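Local atomic coordinates of diacylglycerol lipase (Aspergillus oryzae, PDB entry 5XK2), a protein that probably hydrolyses the ester bonds of mono- and diacylglycerols as a fungal lipase of the class 3 family, with an alpha/beta-hydrolase fold. Residues V77-K82 against S143-V148. Residues are numbered along the deposited sequence; the frame is centred on the assembly and turned at random.
Sequences VDNTNK and SDYKIV
Asp144 forms a salt bridge with Lys82. Its OD2 receives Lys82 NZ on the syn side at 2.7 Å, with the nitrogen 32° out of the carboxylate plane. The lysine chain bends at chi3 (75°), which brings NZ to the carboxylate after the chain has crossed the Tyr145 ring.

Tyr145 gives most of this segment's share of the contact. Lys82 CA sits over the centre of one ring face, 3.7 Å from the centroid, in a CH-pi contact. Lys82 CG continues over the same ring, 3.8 Å from Tyr145 CE1. At the far end, Tyr145 OH donates to Asn79 OD1 at 2.5 Å, a short bond. The Asn79 amide plane stands 79° from the ring plane, and its oxygen lies at the ring edge. Val77 CG1 adds a looser apolar touch at Tyr145 CE2.

Lys146 brings in the backbone: its N donates to Lys82 O at 2.9 Å. Its side chain bends at chi3 and chi4, and a water bridges Lys146 NZ to Asn81 O.

The turn facing this segment is shaped by Asp78. Asp78 OD1 accepts from Asn81 N at 2.8 Å in an Asx motif, and OD2 accepts from Asn81 ND2 and bonds to Tyr24 OH.

The contact lies at the surface, where strand 71-78 ends and strands 83-89 and 146-152 begin. Residues 79-82 form the turn of the beta hairpin made by strands 71-78 and 83-89. Segment 143-148 ends in the first residues of strand 146-152, parallel to 83-89. Helix 14-27 packs on Asp78, Asn81 and Lys146, while Ala55 of helix 50-55 touches the turn.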
ATOM      1  N   VAL A  77       2.043   0.072  31.364  1.00  9.06           N
ATOM      2  CA  VAL A  77       2.458  -0.720  32.512  1.00  9.36           C
ATOM      3  C   VAL A  77       1.540  -1.929  32.609  1.00 10.48           C
ATOM      4  O   VAL A  77       0.309  -1.771  32.669  1.00 11.74           O
ATOM      5  CB  VAL A  77       2.374   0.092  33.822  1.00 13.54           C
ATOM      6  CG1 VAL A  77       2.714  -0.793  35.006  1.00 14.21           C
ATOM      7  CG2 VAL A  77       3.294   1.298  33.768  1.00 16.27           C
ATOM      8  N   ASP A  78       2.134  -3.122  32.624  1.00 10.31           N
ATOM      9  CA  ASP A  78       1.386  -4.356  32.803  1.00 12.72           C
ATOM     10  C   ASP A  78       1.769  -4.922  34.176  1.00 14.60           C
ATOM     11  O   ASP A  78       2.841  -5.510  34.338  1.00 12.24           O
ATOM     12  CB  ASP A  78       1.723  -5.326  31.663  1.00 12.62           C
ATOM     13  CG  ASP A  78       0.999  -6.658  31.761  1.00 15.09           C
ATOM     14  OD1 ASP A  78       0.539  -7.042  32.851  1.00 14.08           O
ATOM     15  OD2 ASP A  78       0.926  -7.361  30.720  1.00 14.30           O
ATOM     16  N   ASN A  79       0.879  -4.761  35.155  1.00 14.01           N
ATOM     17  CA  ASN A  79       1.191  -5.192  36.518  1.00 14.16           C
ATOM     18  C   ASN A  79       0.881  -6.663  36.724  1.00 19.51           C
ATOM     19  O   ASN A  79       1.283  -7.268  37.714  1.00 22.99           O
ATOM     20  CB  ASN A  79       0.436  -4.339  37.538  1.00 14.57           C
ATOM     21  CG  ASN A  79       1.024  -2.950  37.665  1.00 12.17           C
ATOM     22  OD1 ASN A  79       2.252  -2.791  37.704  1.00 14.47           O
ATOM     23  ND2 ASN A  79       0.151  -1.932  37.726  1.00 15.84           N
ATOM     24  N   THR A  80       0.172  -7.251  35.774  1.00 15.07           N
ATOM     25  CA  THR A  80      -0.108  -8.675  35.853  1.00 14.56           C
ATOM     26  C   THR A  80       1.127  -9.462  35.472  1.00 18.07           C
ATOM     27  O   THR A  80       1.522 -10.402  36.169  1.00 18.79           O
ATOM     28  CB  THR A  80      -1.283  -9.038  34.948  1.00 15.59           C
ATOM     29  OG1 THR A  80      -2.426  -8.333  35.425  1.00 19.92           O
ATOM     30  CG2 THR A  80      -1.557 -10.543  34.975  1.00 20.57           C
ATOM     31  N   ASN A  81       1.755  -9.060  34.374  1.00 14.51           N
ATOM     32  CA  ASN A  81       2.933  -9.746  33.861  1.00 13.29           C
ATOM     33  C   ASN A  81       4.262  -9.090  34.243  1.00 12.30           C
ATOM     34  O   ASN A  81       5.336  -9.520  33.805  1.00 15.67           O
ATOM     35  CB  ASN A  81       2.809  -9.869  32.351  1.00 14.98           C
ATOM     36  CG  ASN A  81       1.644 -10.731  31.965  1.00 20.94           C
ATOM     37  OD1 ASN A  81       1.660 -11.938  32.212  1.00 25.06           O
ATOM     38  ND2 ASN A  81       0.592 -10.114  31.424  1.00 17.21           N
ATOM     39  N   LYS A  82       4.163  -8.036  35.047  1.00 13.32           N
ATOM     40  CA  LYS A  82       5.329  -7.304  35.538  1.00 11.44           C
ATOM     41  C   LYS A  82       6.228  -6.860  34.403  1.00 13.35           C
ATOM     42  O   LYS A  82       7.412  -7.203  34.343  1.00 13.05           O
ATOM     43  CB  LYS A  82       6.093  -8.136  36.571  1.00 15.25           C
ATOM     44  CG  LYS A  82       5.312  -8.203  37.874  1.00 19.18           C
ATOM     45  CD  LYS A  82       6.013  -9.005  38.945  1.00 23.32           C
ATOM     46  CE  LYS A  82       7.172  -8.239  39.556  1.00 31.23           C
ATOM     47  NZ  LYS A  82       7.738  -9.005  40.700  1.00 30.44           N
ATOM     48  N   SER A 143      10.623  -1.634  39.889  1.00 16.34           N
ATOM     49  CA  SER A 143      12.063  -1.831  39.653  1.00 18.16           C
ATOM     50  C   SER A 143      12.488  -3.177  39.042  1.00 17.98           C
ATOM     51  O   SER A 143      13.488  -3.231  38.334  1.00 22.64           O
ATOM     52  CB  SER A 143      12.839  -1.620  40.963  1.00 20.71           C
ATOM     53  OG  SER A 143      12.480  -2.583  41.930  1.00 28.79           O
ATOM     54  N   ASP A 144      11.751  -4.246  39.320  1.00 15.40           N
ATOM     55  CA  ASP A 144      12.109  -5.568  38.798  1.00 17.71           C
ATOM     56  C   ASP A 144      11.341  -5.965  37.539  1.00 19.31           C
ATOM     57  O   ASP A 144      11.387  -7.120  37.132  1.00 18.40           O
ATOM     58  CB  ASP A 144      11.927  -6.637  39.875  1.00 19.61           C
ATOM     59  CG  ASP A 144      10.501  -6.750  40.346  1.00 31.48           C
ATOM     60  OD1 ASP A 144       9.710  -5.809  40.105  1.00 27.78           O
ATOM     61  OD2 ASP A 144      10.175  -7.773  40.983  1.00 35.89           O
ATOM     62  N   TYR A 145      10.580  -5.042  36.960  1.00 14.34           N
ATOM     63  CA  TYR A 145       9.791  -5.363  35.770  1.00 11.60           C
ATOM     64  C   TYR A 145      10.645  -5.586  34.532  1.00 13.71           C
ATOM     65  O   TYR A 145      11.705  -4.955  34.369  1.00 15.65           O
ATOM     66  CB  TYR A 145       8.777  -4.238  35.473  1.00 11.30           C
ATOM     67  CG  TYR A 145       7.536  -4.216  36.345  1.00 11.45           C
ATOM     68  CD1 TYR A 145       7.574  -4.603  37.681  1.00 13.66           C
ATOM     69  CD2 TYR A 145       6.322  -3.792  35.829  1.00 11.12           C
ATOM     70  CE1 TYR A 145       6.441  -4.584  38.477  1.00 14.28           C
ATOM     71  CE2 TYR A 145       5.169  -3.764  36.616  1.00 10.40           C
ATOM     72  CZ  TYR A 145       5.239  -4.167  37.941  1.00 14.31           C
ATOM     73  OH  TYR A 145       4.133  -4.146  38.736  1.00 14.45           O
ATOM     74  N   LYS A 146      10.182  -6.473  33.648  1.00 12.43           N
ATOM     75  CA  LYS A 146      10.781  -6.603  32.329  1.00 14.15           C
ATOM     76  C   LYS A 146      10.501  -5.358  31.532  1.00 14.52           C
ATOM     77  O   LYS A 146       9.489  -4.694  31.738  1.00 15.48           O
ATOM     78  CB  LYS A 146      10.217  -7.805  31.570  1.00 18.80           C
ATOM     79  CG  LYS A 146      10.510  -9.137  32.192  1.00 33.01           C
ATOM     80  CD  LYS A 146      10.275 -10.258  31.189  1.00 43.06           C
ATOM     81  CE  LYS A 146       8.853 -10.768  31.227  1.00 44.50           C
ATOM     82  NZ  LYS A 146       7.884  -9.819  30.625  1.00 46.00           N
ATOM     83  N   ILE A 147      11.400  -5.040  30.618  1.00  8.91           N
ATOM     84  CA  ILE A 147      11.142  -3.989  29.642  1.00  9.20           C
ATOM     85  C   ILE A 147      10.954  -4.651  28.284  1.00 12.63           C
ATOM     86  O   ILE A 147      11.886  -5.251  27.752  1.00 10.94           O
ATOM     87  CB  ILE A 147      12.274  -2.963  29.586  1.00 11.35           C
ATOM     88  CG1 ILE A 147      12.359  -2.206  30.923  1.00 18.22           C
ATOM     89  CG2 ILE A 147      12.030  -1.969  28.463  1.00 15.34           C
ATOM     90  CD1 ILE A 147      13.515  -1.231  30.993  1.00 25.34           C
ATOM     91  N   VAL A 148       9.737  -4.561  27.745  1.00 10.37           N
ATOM     92  CA  VAL A 148       9.396  -5.212  26.481  1.00  8.44           C
ATOM     93  C   VAL A 148       9.184  -4.170  25.400  1.00 10.62           C
ATOM     94  O   VAL A 148       8.414  -3.216  25.598  1.00 12.47           O
ATOM     95  CB  VAL A 148       8.109  -6.062  26.598  1.00  9.50           C
ATOM     96  CG1 VAL A 148       7.687  -6.594  25.217  1.00 14.63           C
ATOM     97  CG2 VAL A 148       8.288  -7.206  27.591  1.00 12.58           C
TER
HETATM   98  O   HOH W   1       5.933 -11.597  31.833  1.00 43.03           O